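Local coordinates for protein formiminoglutamase (Trypanosoma cruzi, PDB 4MYK) that is an arginase-like, manganese-dependent hydrolase that cleaves N-formimino-L-glutamate to glutamate and formamide, at residues 277-282 with 293-298; 242-247 with 256-261; 57-62 with 297-302. The protein carries 1 engineered substitution. All blocks are in the same frame, centred on the assembly; numbering follows the deposited sequence.

Contact 1: 277-282 with 293-298; sequences MDMSEL and RVAVYM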
ATOM      1  N   MET A 277      11.460 -23.998  -7.546  1.00 17.22           N
ATOM      2  CA  MET A 277      10.612 -22.841  -7.354  1.00 16.49           C
ATOM      3  C   MET A 277      10.266 -22.258  -8.709  1.00 15.97           C
ATOM      4  O   MET A 277      11.100 -22.246  -9.609  1.00 15.29           O
ATOM      5  CB  MET A 277      11.339 -21.778  -6.521  1.00 15.57           C
ATOM      6  CG  MET A 277      10.694 -20.416  -6.608  1.00 16.79           C
ATOM      7  SD  MET A 277      11.179 -19.274  -5.324  1.00 18.16           S
ATOM      8  CE  MET A 277       9.877 -18.053  -5.508  1.00 18.31           C
ATOM      9  N   ASP A 278       9.025 -21.810  -8.868  1.00 16.97           N
ATOM     10  CA  ASP A 278       8.695 -20.980 -10.016  1.00 15.30           C
ATOM     11  C   ASP A 278       7.939 -19.740  -9.559  1.00 15.28           C
ATOM     12  O   ASP A 278       7.443 -19.692  -8.434  1.00 16.36           O
ATOM     13  CB  ASP A 278       8.013 -21.759 -11.165  1.00 12.62           C
ATOM     14  CG  ASP A 278       6.508 -21.975 -10.961  1.00 16.67           C
ATOM     15  OD1 ASP A 278       5.949 -21.583  -9.922  1.00 15.78           O
ATOM     16  OD2 ASP A 278       5.873 -22.555 -11.870  1.00 18.59           O
ATOM     17  N   MET A 279       7.905 -18.731 -10.419  1.00 13.03           N
ATOM     18  CA  MET A 279       7.337 -17.435 -10.077  1.00 12.95           C
ATOM     19  C   MET A 279       6.553 -17.000 -11.283  1.00 16.26           C
ATOM     20  O   MET A 279       7.122 -16.845 -12.358  1.00 16.53           O
ATOM     21  CB  MET A 279       8.449 -16.429  -9.784  1.00 14.80           C
ATOM     22  CG  MET A 279       7.978 -15.082  -9.275  1.00 14.83           C
ATOM     23  SD  MET A 279       9.361 -13.969  -8.888  1.00 21.45           S
ATOM     24  CE  MET A 279      10.183 -14.910  -7.592  1.00 16.96           C
ATOM     25  N   SER A 280       5.249 -16.814 -11.105  1.00 14.88           N
ATOM     26  CA  SER A 280       4.337 -16.621 -12.230  1.00 16.26           C
ATOM     27  C   SER A 280       3.638 -15.280 -12.216  1.00 14.59           C
ATOM     28  O   SER A 280       3.455 -14.693 -11.160  1.00 14.95           O
ATOM     29  CB  SER A 280       3.262 -17.715 -12.234  1.00 15.96           C
ATOM     30  OG  SER A 280       3.775 -18.935 -12.718  1.00 18.67           O
ATOM     31  N   GLU A 281       3.250 -14.824 -13.411  1.00 15.88           N
ATOM     32  CA  GLU A 281       2.302 -13.719 -13.604  1.00 14.20           C
ATOM     33  C   GLU A 281       2.891 -12.294 -13.576  1.00 15.23           C
ATOM     34  O   GLU A 281       2.153 -11.313 -13.633  1.00 16.18           O
ATOM     35  CB  GLU A 281       1.087 -13.865 -12.669  1.00 16.31           C
ATOM     36  CG  GLU A 281       0.235 -15.122 -12.946  1.00 16.86           C
ATOM     37  CD  GLU A 281      -0.436 -15.067 -14.306  1.00 19.60           C
ATOM     38  OE1 GLU A 281      -0.693 -13.940 -14.779  1.00 21.16           O
ATOM     39  OE2 GLU A 281      -0.705 -16.136 -14.897  1.00 19.29           O
ATOM     40  N   LEU A 282       4.217 -12.189 -13.521  1.00 14.68           N
ATOM     41  CA  LEU A 282       4.875 -10.884 -13.611  1.00 15.26           C
ATOM     42  C   LEU A 282       4.609 -10.273 -14.984  1.00 15.91           C
ATOM     43  O   LEU A 282       4.903 -10.886 -16.010  1.00 15.86           O
ATOM     44  CB  LEU A 282       6.389 -10.985 -13.358  1.00 12.83           C
ATOM     45  CG  LEU A 282       7.120  -9.639 -13.292  1.00 13.45           C
ATOM     46  CD1 LEU A 282       6.619  -8.857 -12.104  1.00 16.38           C
ATOM     47  CD2 LEU A 282       8.628  -9.812 -13.205  1.00 12.75           C
ATOM     48  N   ARG A 293      11.090  -5.166  -9.411  1.00 13.34           N
ATOM     49  CA  ARG A 293      11.975  -5.072  -8.251  1.00 15.34           C
ATOM     50  C   ARG A 293      11.525  -6.032  -7.158  1.00 11.69           C
ATOM     51  O   ARG A 293      12.331  -6.733  -6.563  1.00 12.32           O
ATOM     52  CB  ARG A 293      12.057  -3.636  -7.718  1.00 12.96           C
ATOM     53  CG  ARG A 293      12.691  -2.649  -8.692  1.00 19.01           C
ATOM     54  CD  ARG A 293      12.943  -1.289  -8.051  1.00 22.72           C
ATOM     55  NE  ARG A 293      13.846  -1.384  -6.903  1.00 25.46           N
ATOM     56  CZ  ARG A 293      15.097  -0.935  -6.894  1.00 25.29           C
ATOM     57  NH1 ARG A 293      15.604  -0.354  -7.972  1.00 26.63           N
ATOM     58  NH2 ARG A 293      15.843  -1.064  -5.808  1.00 27.11           N
ATOM     59  N   VAL A 294      10.225  -6.070  -6.892  1.00 12.38           N
ATOM     60  CA  VAL A 294       9.716  -6.982  -5.870  1.00 13.17           C
ATOM     61  C   VAL A 294      10.051  -8.432  -6.215  1.00 15.25           C
ATOM     62  O   VAL A 294      10.460  -9.206  -5.343  1.00 14.56           O
ATOM     63  CB  VAL A 294       8.207  -6.826  -5.660  1.00 14.77           C
ATOM     64  CG1 VAL A 294       7.669  -7.949  -4.768  1.00 12.87           C
ATOM     65  CG2 VAL A 294       7.905  -5.443  -5.081  1.00 12.75           C
ATOM     66  N   ALA A 295       9.888  -8.781  -7.492  1.00 15.82           N
ATOM     67  CA  ALA A 295      10.098 -10.144  -7.974  1.00 13.89           C
ATOM     68  C   ALA A 295      11.549 -10.564  -7.777  1.00 16.43           C
ATOM     69  O   ALA A 295      11.822 -11.671  -7.304  1.00 15.83           O
ATOM     70  CB  ALA A 295       9.697 -10.260  -9.441  1.00 12.07           C
ATOM     71  N   VAL A 296      12.475  -9.671  -8.129  1.00 14.63           N
ATOM     72  CA  VAL A 296      13.906  -9.936  -7.935  1.00 14.38           C
ATOM     73  C   VAL A 296      14.243 -10.034  -6.444  1.00 15.39           C
ATOM     74  O   VAL A 296      15.021 -10.892  -6.036  1.00 15.87           O
ATOM     75  CB  VAL A 296      14.809  -8.882  -8.651  1.00 14.84           C
ATOM     76  CG1 VAL A 296      16.264  -9.058  -8.262  1.00 14.71           C
ATOM     77  CG2 VAL A 296      14.648  -8.967 -10.178  1.00 16.11           C
ATOM     78  N   TYR A 297      13.640  -9.166  -5.637  1.00 13.58           N
ATOM     79  CA  TYR A 297      13.870  -9.185  -4.197  1.00 14.22           C
ATOM     80  C   TYR A 297      13.326 -10.448  -3.541  1.00 14.99           C
ATOM     81  O   TYR A 297      13.886 -10.948  -2.572  1.00 15.21           O
ATOM     82  CB  TYR A 297      13.280  -7.941  -3.536  1.00 16.50           C
ATOM     83  CG  TYR A 297      14.202  -6.736  -3.587  1.00 15.72           C
ATOM     84  CD1 TYR A 297      15.526  -6.838  -3.174  1.00 14.82           C
ATOM     85  CD2 TYR A 297      13.749  -5.502  -4.035  1.00 16.19           C
ATOM     86  CE1 TYR A 297      16.373  -5.747  -3.219  1.00 18.93           C
ATOM     87  CE2 TYR A 297      14.589  -4.404  -4.076  1.00 15.57           C
ATOM     88  CZ  TYR A 297      15.901  -4.531  -3.670  1.00 20.59           C
ATOM     89  OH  TYR A 297      16.748  -3.443  -3.702  1.00 23.40           O
ATOM     90  N   MET A 298      12.234 -10.969  -4.083  1.00 16.42           N
ATOM     91  CA  MET A 298      11.698 -12.249  -3.637  1.00 14.09           C
ATOM     92  C   MET A 298      12.680 -13.400  -3.900  1.00 15.36           C
ATOM     93  O   MET A 298      12.929 -14.235  -3.021  1.00 16.47           O
ATOM     94  CB  MET A 298      10.359 -12.518  -4.321  1.00 11.89           C
ATOM     95  CG  MET A 298       9.195 -11.756  -3.725  1.00 12.92           C
ATOM     96  SD  MET A 298       7.652 -11.985  -4.641  1.00 15.77           S
ATOM     97  CE  MET A 298       7.351 -13.741  -4.449  1.00 15.28           C
TER
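M279 leaves strand 274-280 of the parallel sheet and meets A295 on helix 290-306, a sheet-to-helix layer of the arginase/deacetylase α/β fold. The evidence for the docking mode lies in its torsions. CG stands anti to the backbone N (chi1 -174°) and chi2 is also extended, which carries SD straight off the sheet until it reaches A295 CB at 3.8 Å. The chain then bends at the thioether (chi3 -62°), swinging CE along the helix surface. There the methyl lies 3.6 Å from A295 O and 4.1 Å from M298 CB, at a van der Waals distance from both. Of M279 only this CE methyl meets M298, at its CB, the two chains running askew of each other. M298 CB faces the strand, while its sulfur lies against A261 of helix 258-270; the side chain also touches F262 and C265. Every touching residue is buried, no hydrogen bond spans the two segments, and the fit rests on apolar side chains, with the M279 thioether end also lying against A295 O.

The opposite face of the strand is polar: D278 accepts from S234, S125 and N128, while its backbone pairs with strand 231-236. The loop just after the strand is tied through E281 OE2 to the backbone N-H of the manganese ligand N122.

L282 closes the contact from that loop: its CD2 methyl reaches A295 CB at 3.9 Å, making that small methyl group a shared landing point for M279 SD and L282 CD2.

Contact 2: 242-247 with 256-261; sequences SSDMPG and LSAQEA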
ATOM      1  N   SER A 242      -2.000  -5.520  -4.880  1.00 13.81           N
ATOM      2  CA  SER A 242      -1.563  -4.638  -5.950  1.00 13.07           C
ATOM      3  C   SER A 242      -0.987  -3.316  -5.443  1.00 13.36           C
ATOM      4  O   SER A 242      -0.342  -2.598  -6.198  1.00 12.40           O
ATOM      5  CB  SER A 242      -2.701  -4.372  -6.949  1.00 16.05           C
ATOM      6  OG  SER A 242      -3.871  -3.874  -6.307  1.00 14.68           O
ATOM      7  N   SER A 243      -1.218  -2.986  -4.180  1.00 11.39           N
ATOM      8  CA  SER A 243      -0.577  -1.800  -3.622  1.00 14.53           C
ATOM      9  C   SER A 243       0.956  -1.957  -3.596  1.00 13.51           C
ATOM     10  O   SER A 243       1.687  -0.984  -3.802  1.00 16.18           O
ATOM     11  CB  SER A 243      -1.122  -1.468  -2.230  1.00 13.64           C
ATOM     12  OG  SER A 243      -0.803  -2.475  -1.292  1.00 13.67           O
ATOM     13  N   ASP A 244       1.418  -3.184  -3.336  1.00 12.48           N
ATOM     14  CA  ASP A 244       2.844  -3.551  -3.396  1.00 13.83           C
ATOM     15  C   ASP A 244       3.254  -4.128  -4.753  1.00 15.25           C
ATOM     16  O   ASP A 244       4.387  -3.946  -5.207  1.00 13.96           O
ATOM     17  CB  ASP A 244       3.178  -4.606  -2.337  1.00 13.78           C
ATOM     18  CG  ASP A 244       3.287  -4.031  -0.967  1.00 14.63           C
ATOM     19  OD1 ASP A 244       3.570  -2.824  -0.860  1.00 14.92           O
ATOM     20  OD2 ASP A 244       3.092  -4.786   0.001  1.00 18.44           O
ATOM     21  N   MET A 245       2.332  -4.847  -5.383  1.00 14.52           N
ATOM     22  CA  MET A 245       2.654  -5.629  -6.561  1.00 13.78           C
ATOM     23  C   MET A 245       1.615  -5.388  -7.656  1.00 15.65           C
ATOM     24  O   MET A 245       0.803  -6.261  -7.942  1.00 13.79           O
ATOM     25  CB  MET A 245       2.711  -7.108  -6.172  1.00 15.82           C
ATOM     26  CG  MET A 245       3.396  -8.025  -7.173  1.00 13.47           C
ATOM     27  SD  MET A 245       5.081  -7.495  -7.500  1.00 18.32           S
ATOM     28  CE  MET A 245       5.905  -9.076  -7.670  1.00 19.12           C
ATOM     29  N   PRO A 246       1.623  -4.185  -8.256  1.00 15.86           N
ATOM     30  CA  PRO A 246       0.620  -3.857  -9.286  1.00 16.78           C
ATOM     31  C   PRO A 246       0.888  -4.478 -10.673  1.00 16.54           C
ATOM     32  O   PRO A 246      -0.045  -4.612 -11.468  1.00 15.82           O
ATOM     33  CB  PRO A 246       0.666  -2.326  -9.357  1.00 12.87           C
ATOM     34  CG  PRO A 246       2.012  -1.960  -8.860  1.00 16.34           C
ATOM     35  CD  PRO A 246       2.387  -3.002  -7.825  1.00 15.79           C
ATOM     36  N   GLY A 247       2.129  -4.868 -10.950  1.00 14.33           N
ATOM     37  CA  GLY A 247       2.502  -5.302 -12.289  1.00 15.00           C
ATOM     38  C   GLY A 247       2.315  -6.785 -12.537  1.00 15.96           C
ATOM     39  O   GLY A 247       3.294  -7.529 -12.675  1.00 15.96           O
ATOM     40  N   LEU A 256      -0.998 -10.765  -0.071  1.00 14.02           N
ATOM     41  CA  LEU A 256       0.245 -10.760   0.675  1.00 17.89           C
ATOM     42  C   LEU A 256       0.986  -9.447   0.494  1.00 17.04           C
ATOM     43  O   LEU A 256       0.982  -8.872  -0.586  1.00 15.17           O
ATOM     44  CB  LEU A 256       1.129 -11.934   0.233  1.00 17.98           C
ATOM     45  CG  LEU A 256       0.589 -13.353   0.471  1.00 17.17           C
ATOM     46  CD1 LEU A 256       1.478 -14.355  -0.210  1.00 13.86           C
ATOM     47  CD2 LEU A 256       0.442 -13.672   1.972  1.00 14.43           C
ATOM     48  N   SER A 257       1.630  -8.970   1.547  1.00 14.40           N
ATOM     49  CA  SER A 257       2.461  -7.794   1.391  1.00 15.53           C
ATOM     50  C   SER A 257       3.824  -8.213   0.835  1.00 14.46           C
ATOM     51  O   SER A 257       4.186  -9.392   0.849  1.00 13.93           O
ATOM     52  CB  SER A 257       2.622  -7.060   2.721  1.00 15.91           C
ATOM     53  OG  SER A 257       3.370  -7.830   3.640  1.00 15.56           O
ATOM     54  N   ALA A 258       4.573  -7.241   0.333  1.00 13.41           N
ATOM     55  CA  ALA A 258       5.903  -7.521  -0.184  1.00 15.16           C
ATOM     56  C   ALA A 258       6.801  -8.138   0.902  1.00 13.85           C
ATOM     57  O   ALA A 258       7.495  -9.117   0.641  1.00 16.62           O
ATOM     58  CB  ALA A 258       6.537  -6.238  -0.804  1.00 12.78           C
ATOM     59  N   GLN A 259       6.766  -7.590   2.118  1.00 15.40           N
ATOM     60  CA  GLN A 259       7.558  -8.136   3.232  1.00 13.81           C
ATOM     61  C   GLN A 259       7.217  -9.598   3.541  1.00 15.27           C
ATOM     62  O   GLN A 259       8.103 -10.413   3.796  1.00 14.55           O
ATOM     63  CB  GLN A 259       7.383  -7.289   4.496  1.00 16.42           C
ATOM     64  CG  GLN A 259       8.413  -7.590   5.584  1.00 17.65           C
ATOM     65  CD  GLN A 259       9.850  -7.483   5.073  1.00 19.02           C
ATOM     66  OE1 GLN A 259      10.295  -6.415   4.647  1.00 20.91           O
ATOM     67  NE2 GLN A 259      10.580  -8.589   5.122  1.00 19.86           N
ATOM     68  N   GLU A 260       5.926  -9.919   3.535  1.00 14.67           N
ATOM     69  CA  GLU A 260       5.482 -11.296   3.737  1.00 14.46           C
ATOM     70  C   GLU A 260       6.046 -12.199   2.652  1.00 15.25           C
ATOM     71  O   GLU A 260       6.569 -13.273   2.942  1.00 16.83           O
ATOM     72  CB  GLU A 260       3.958 -11.371   3.740  1.00 15.77           C
ATOM     73  CG  GLU A 260       3.317 -10.739   4.958  1.00 15.76           C
ATOM     74  CD  GLU A 260       1.812 -10.735   4.847  1.00 19.89           C
ATOM     75  OE1 GLU A 260       1.308 -10.454   3.734  1.00 18.86           O
ATOM     76  OE2 GLU A 260       1.134 -11.023   5.861  1.00 22.40           O
ATOM     77  N   ALA A 261       5.938 -11.746   1.405  1.00 15.07           N
ATOM     78  CA  ALA A 261       6.489 -12.461   0.264  1.00 15.24           C
ATOM     79  C   ALA A 261       7.977 -12.760   0.468  1.00 13.77           C
ATOM     80  O   ALA A 261       8.402 -13.910   0.352  1.00 15.72           O
ATOM     81  CB  ALA A 261       6.268 -11.667  -1.010  1.00 16.14           C
TER
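D244 brings its carboxylate to the start of helix 258-270, where A258 follows S257, the N-cap residue of a capping box in this arginase-family fold. Among the hydrogen bonds, one crosses between the segments: A258 N donates to D244 OD2 over 2.9 Å with an N-H...O angle of 162°. It is nearly straight at the donor, yet it arrives 44° out of the carboxylate plane, so the oxygen is met from above. The D244 side chain reaches this position because CG lies beside the backbone N (chi1 -77°) and anti to the carbonyl carbon. An acidic oxygen at the amino end of a helix would probably be favoured by the helix dipole. A bond to the assembly lies close by, between S242 OG and R290 NE of the third subunit.

The capping box is a second group of bonds, all inside 256-261. S257 N donates to E260 OE1 at 2.7 Å, on the anti side of that carboxylate, and E260 N returns a weak bond to S257 OG at 3.3 Å. A salt bridge from R212 also holds E260 OE1, which fixes the box acid from outside the helix.

Van der Waals contacts complete the seam. A258 CB lies over the same face of the carboxylate as the bonded N-H, 3.9 Å from D244 CG, and only about 100 Å² is buried in total. S243 of the second subunit packs on D244, and V254 of the same subunit touches A258 and Q259. The carboxylate also rests against the backbone just before the helix, with D244 OD2 3.4 Å from S257 CA.

Contact 3: 57-62 with 297-302; sequences AAFRFF and YMFYHF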
ATOM      1  N   ALA A  57      12.331 -10.766 -18.991  1.00 19.31           N
ATOM      2  CA  ALA A  57      13.237  -9.684 -19.372  1.00 18.32           C
ATOM      3  C   ALA A  57      13.342  -8.641 -18.258  1.00 18.34           C
ATOM      4  O   ALA A  57      14.429  -8.186 -17.903  1.00 17.75           O
ATOM      5  CB  ALA A  57      12.766  -9.032 -20.661  1.00 20.48           C
ATOM      6  N   ALA A  58      12.195  -8.276 -17.705  1.00 16.81           N
ATOM      7  CA  ALA A  58      12.124  -7.292 -16.638  1.00 15.85           C
ATOM      8  C   ALA A  58      12.782  -7.813 -15.355  1.00 16.32           C
ATOM      9  O   ALA A  58      13.489  -7.091 -14.667  1.00 16.27           O
ATOM     10  CB  ALA A  58      10.677  -6.925 -16.383  1.00 14.66           C
ATOM     11  N   PHE A  59      12.522  -9.070 -15.031  1.00 16.38           N
ATOM     12  CA  PHE A  59      13.204  -9.718 -13.929  1.00 15.71           C
ATOM     13  C   PHE A  59      14.719  -9.636 -14.133  1.00 16.89           C
ATOM     14  O   PHE A  59      15.446  -9.276 -13.207  1.00 16.25           O
ATOM     15  CB  PHE A  59      12.765 -11.171 -13.827  1.00 15.29           C
ATOM     16  CG  PHE A  59      13.365 -11.904 -12.662  1.00 18.09           C
ATOM     17  CD1 PHE A  59      14.622 -12.480 -12.759  1.00 18.03           C
ATOM     18  CD2 PHE A  59      12.673 -12.021 -11.472  1.00 15.30           C
ATOM     19  CE1 PHE A  59      15.166 -13.149 -11.696  1.00 17.39           C
ATOM     20  CE2 PHE A  59      13.218 -12.680 -10.413  1.00 13.63           C
ATOM     21  CZ  PHE A  59      14.461 -13.249 -10.520  1.00 14.54           C
ATOM     22  N   ARG A  60      15.186  -9.968 -15.342  1.00 18.99           N
ATOM     23  CA  ARG A  60      16.625  -9.969 -15.658  1.00 17.81           C
ATOM     24  C   ARG A  60      17.245  -8.592 -15.544  1.00 18.93           C
ATOM     25  O   ARG A  60      18.399  -8.454 -15.133  1.00 18.49           O
ATOM     26  CB  ARG A  60      16.903 -10.522 -17.058  1.00 19.72           C
ATOM     27  CG  ARG A  60      16.874 -12.031 -17.116  1.00 16.94           C
ATOM     28  CD  ARG A  60      17.352 -12.596 -18.436  1.00 17.76           C
ATOM     29  NE  ARG A  60      17.354 -14.050 -18.361  1.00 18.30           N
ATOM     30  CZ  ARG A  60      16.378 -14.821 -18.827  1.00 18.76           C
ATOM     31  NH1 ARG A  60      15.342 -14.274 -19.439  1.00 18.25           N
ATOM     32  NH2 ARG A  60      16.450 -16.137 -18.696  1.00 16.12           N
ATOM     33  N   PHE A  61      16.474  -7.577 -15.914  1.00 16.91           N
ATOM     34  CA  PHE A  61      16.948  -6.210 -15.817  1.00 17.09           C
ATOM     35  C   PHE A  61      17.380  -5.901 -14.392  1.00 19.40           C
ATOM     36  O   PHE A  61      18.498  -5.435 -14.159  1.00 20.57           O
ATOM     37  CB  PHE A  61      15.876  -5.216 -16.259  1.00 17.43           C
ATOM     38  CG  PHE A  61      16.366  -3.799 -16.318  1.00 20.36           C
ATOM     39  CD1 PHE A  61      16.267  -2.968 -15.211  1.00 21.33           C
ATOM     40  CD2 PHE A  61      16.945  -3.299 -17.476  1.00 20.89           C
ATOM     41  CE1 PHE A  61      16.724  -1.668 -15.269  1.00 19.67           C
ATOM     42  CE2 PHE A  61      17.406  -1.995 -17.529  1.00 22.52           C
ATOM     43  CZ  PHE A  61      17.296  -1.186 -16.428  1.00 21.14           C
ATOM     44  N   PHE A  62      16.496  -6.173 -13.438  1.00 19.25           N
ATOM     45  CA  PHE A  62      16.783  -5.854 -12.045  1.00 18.38           C
ATOM     46  C   PHE A  62      17.705  -6.882 -11.411  1.00 17.53           C
ATOM     47  O   PHE A  62      18.409  -6.586 -10.451  1.00 17.64           O
ATOM     48  CB  PHE A  62      15.484  -5.604 -11.260  1.00 14.44           C
ATOM     49  CG  PHE A  62      14.790  -4.335 -11.681  1.00 18.41           C
ATOM     50  CD1 PHE A  62      15.165  -3.112 -11.135  1.00 21.32           C
ATOM     51  CD2 PHE A  62      13.817  -4.349 -12.677  1.00 19.86           C
ATOM     52  CE1 PHE A  62      14.556  -1.927 -11.551  1.00 25.67           C
ATOM     53  CE2 PHE A  62      13.210  -3.173 -13.098  1.00 19.68           C
ATOM     54  CZ  PHE A  62      13.581  -1.962 -12.533  1.00 22.21           C
ATOM     55  N   TYR A 297      13.640  -9.166  -5.637  1.00 13.58           N
ATOM     56  CA  TYR A 297      13.870  -9.185  -4.197  1.00 14.22           C
ATOM     57  C   TYR A 297      13.326 -10.448  -3.541  1.00 14.99           C
ATOM     58  O   TYR A 297      13.886 -10.948  -2.572  1.00 15.21           O
ATOM     59  CB  TYR A 297      13.280  -7.941  -3.536  1.00 16.50           C
ATOM     60  CG  TYR A 297      14.202  -6.736  -3.587  1.00 15.72           C
ATOM     61  CD1 TYR A 297      15.526  -6.838  -3.174  1.00 14.82           C
ATOM     62  CD2 TYR A 297      13.749  -5.502  -4.035  1.00 16.19           C
ATOM     63  CE1 TYR A 297      16.373  -5.747  -3.219  1.00 18.93           C
ATOM     64  CE2 TYR A 297      14.589  -4.404  -4.076  1.00 15.57           C
ATOM     65  CZ  TYR A 297      15.901  -4.531  -3.670  1.00 20.59           C
ATOM     66  OH  TYR A 297      16.748  -3.443  -3.702  1.00 23.40           O
ATOM     67  N   MET A 298      12.234 -10.969  -4.083  1.00 16.42           N
ATOM     68  CA  MET A 298      11.698 -12.249  -3.637  1.00 14.09           C
ATOM     69  C   MET A 298      12.680 -13.400  -3.900  1.00 15.36           C
ATOM     70  O   MET A 298      12.929 -14.235  -3.021  1.00 16.47           O
ATOM     71  CB  MET A 298      10.359 -12.518  -4.321  1.00 11.89           C
ATOM     72  CG  MET A 298       9.195 -11.756  -3.725  1.00 12.92           C
ATOM     73  SD  MET A 298       7.652 -11.985  -4.641  1.00 15.77           S
ATOM     74  CE  MET A 298       7.351 -13.741  -4.449  1.00 15.28           C
ATOM     75  N   PHE A 299      13.216 -13.453  -5.119  1.00 14.26           N
ATOM     76  CA  PHE A 299      14.256 -14.427  -5.495  1.00 14.60           C
ATOM     77  C   PHE A 299      15.508 -14.238  -4.627  1.00 14.68           C
ATOM     78  O   PHE A 299      16.123 -15.195  -4.165  1.00 15.46           O
ATOM     79  CB  PHE A 299      14.600 -14.267  -6.985  1.00 15.27           C
ATOM     80  CG  PHE A 299      15.844 -15.004  -7.416  1.00 14.52           C
ATOM     81  CD1 PHE A 299      15.828 -16.376  -7.591  1.00 15.33           C
ATOM     82  CD2 PHE A 299      17.025 -14.314  -7.663  1.00 13.88           C
ATOM     83  CE1 PHE A 299      16.968 -17.050  -7.978  1.00 15.34           C
ATOM     84  CE2 PHE A 299      18.169 -14.981  -8.056  1.00 13.41           C
ATOM     85  CZ  PHE A 299      18.140 -16.346  -8.217  1.00 17.55           C
ATOM     86  N   TYR A 300      15.869 -12.978  -4.421  1.00 15.08           N
ATOM     87  CA  TYR A 300      16.981 -12.606  -3.565  1.00 15.16           C
ATOM     88  C   TYR A 300      16.858 -13.220  -2.165  1.00 14.95           C
ATOM     89  O   TYR A 300      17.814 -13.783  -1.642  1.00 16.24           O
ATOM     90  CB  TYR A 300      17.067 -11.077  -3.478  1.00 15.99           C
ATOM     91  CG  TYR A 300      17.976 -10.579  -2.379  1.00 18.37           C
ATOM     92  CD1 TYR A 300      19.352 -10.742  -2.467  1.00 20.06           C
ATOM     93  CD2 TYR A 300      17.462  -9.952  -1.255  1.00 17.04           C
ATOM     94  CE1 TYR A 300      20.192 -10.300  -1.465  1.00 17.65           C
ATOM     95  CE2 TYR A 300      18.292  -9.513  -0.243  1.00 17.02           C
ATOM     96  CZ  TYR A 300      19.660  -9.688  -0.355  1.00 19.25           C
ATOM     97  OH  TYR A 300      20.503  -9.247   0.644  1.00 18.83           O
ATOM     98  N   HIS A 301      15.677 -13.109  -1.567  1.00 15.43           N
ATOM     99  CA  HIS A 301      15.441 -13.643  -0.232  1.00 13.25           C
ATOM    100  C   HIS A 301      15.500 -15.158  -0.273  1.00 16.49           C
ATOM    101  O   HIS A 301      16.045 -15.789   0.636  1.00 16.30           O
ATOM    102  CB  HIS A 301      14.091 -13.163   0.319  1.00 16.31           C
ATOM    103  CG  HIS A 301      14.141 -11.790   0.921  1.00 17.36           C
ATOM    104  ND1 HIS A 301      14.044 -10.640   0.166  1.00 15.88           N
ATOM    105  CD2 HIS A 301      14.299 -11.383   2.204  1.00 16.94           C
ATOM    106  CE1 HIS A 301      14.136  -9.585   0.958  1.00 18.37           C
ATOM    107  NE2 HIS A 301      14.293 -10.008   2.199  1.00 18.02           N
ATOM    108  N   PHE A 302      14.942 -15.747  -1.328  1.00 14.67           N
ATOM    109  CA  PHE A 302      15.052 -17.184  -1.489  1.00 14.81           C
ATOM    110  C   PHE A 302      16.526 -17.580  -1.475  1.00 16.90           C
ATOM    111  O   PHE A 302      16.921 -18.497  -0.758  1.00 17.40           O
ATOM    112  CB  PHE A 302      14.415 -17.700  -2.786  1.00 16.77           C
ATOM    113  CG  PHE A 302      14.827 -19.109  -3.093  1.00 17.72           C
ATOM    114  CD1 PHE A 302      14.167 -20.178  -2.504  1.00 20.31           C
ATOM    115  CD2 PHE A 302      15.938 -19.363  -3.880  1.00 17.31           C
ATOM    116  CE1 PHE A 302      14.580 -21.478  -2.726  1.00 18.80           C
ATOM    117  CE2 PHE A 302      16.353 -20.653  -4.113  1.00 17.17           C
ATOM    118  CZ  PHE A 302      15.674 -21.713  -3.535  1.00 18.32           C
TER
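F59 pushes the far end of its ring against F299, with CZ 3.7 Å from F299 CB and 3.8 Å from F299 CG. The two rings form an offset edge-to-face pair: their centroids are 5.8 Å apart, their planes make 72°, and the edge of F59 is turned toward the face of F299. Because F299 CB lies in the plane of the F59 ring, it meets that ring at its rim, next to CZ and CE2. The first torsions are both extended (chi1 -177° in F59, 168° in F299). For F59 this matters, since its CB does not head directly for the other helix and the extended ring makes up the difference, bridging backbones whose nearest CA atoms, those of F59 and F299, stand 9.7 Å apart. The contact is small, about 85 Å², buried and wholly apolar.

A further geometric feature belongs to the second helix alone. Y297 O receives two N-H groups of H301, the backbone N at 3.0 Å and the ring ND1 at 2.8 Å, from opposite faces of the carbonyl plane. The ring bond is close to straight, and the oxygen lies nearly in the imidazole plane, which should fix the rotation of the H301 ring; F262 stacks on that ring.

Helix 55-63 is tied to the sheet by R60, whose salt bridges go to D85 and D88 of the outer strand 83-88, while F62 packs on P292, R293 and V296 of helix 290-306. That helix in turn rests F299 on I34 of strand 32-37 and F116 of strand 114-119, and F302 on I32 and F114, so the aromatic pair sits where two helices meet over neighbouring parallel strands.

In the fold
Helix 290-306 is common to contacts 1 and 3, whose centres lie about 6 Å apart; Y297 and M298 fall in both, and A295 O is touched by M279 from one and F59 from the other. Contact 2 is about 11 Å from contact 1 and 14 Å from contact 3; M298 SD on A261 CB links it to contact 3, and it also meets contact 1 through V294 on M245 and L282 on G247. Along the chain, contact 2 closes before contact 1 opens and is nested within the span closed by contact 3. The carboxy-terminal helix therefore links helix 55-63, strand 274-280 and helix 258-270, and all three contacts reach the second subunit.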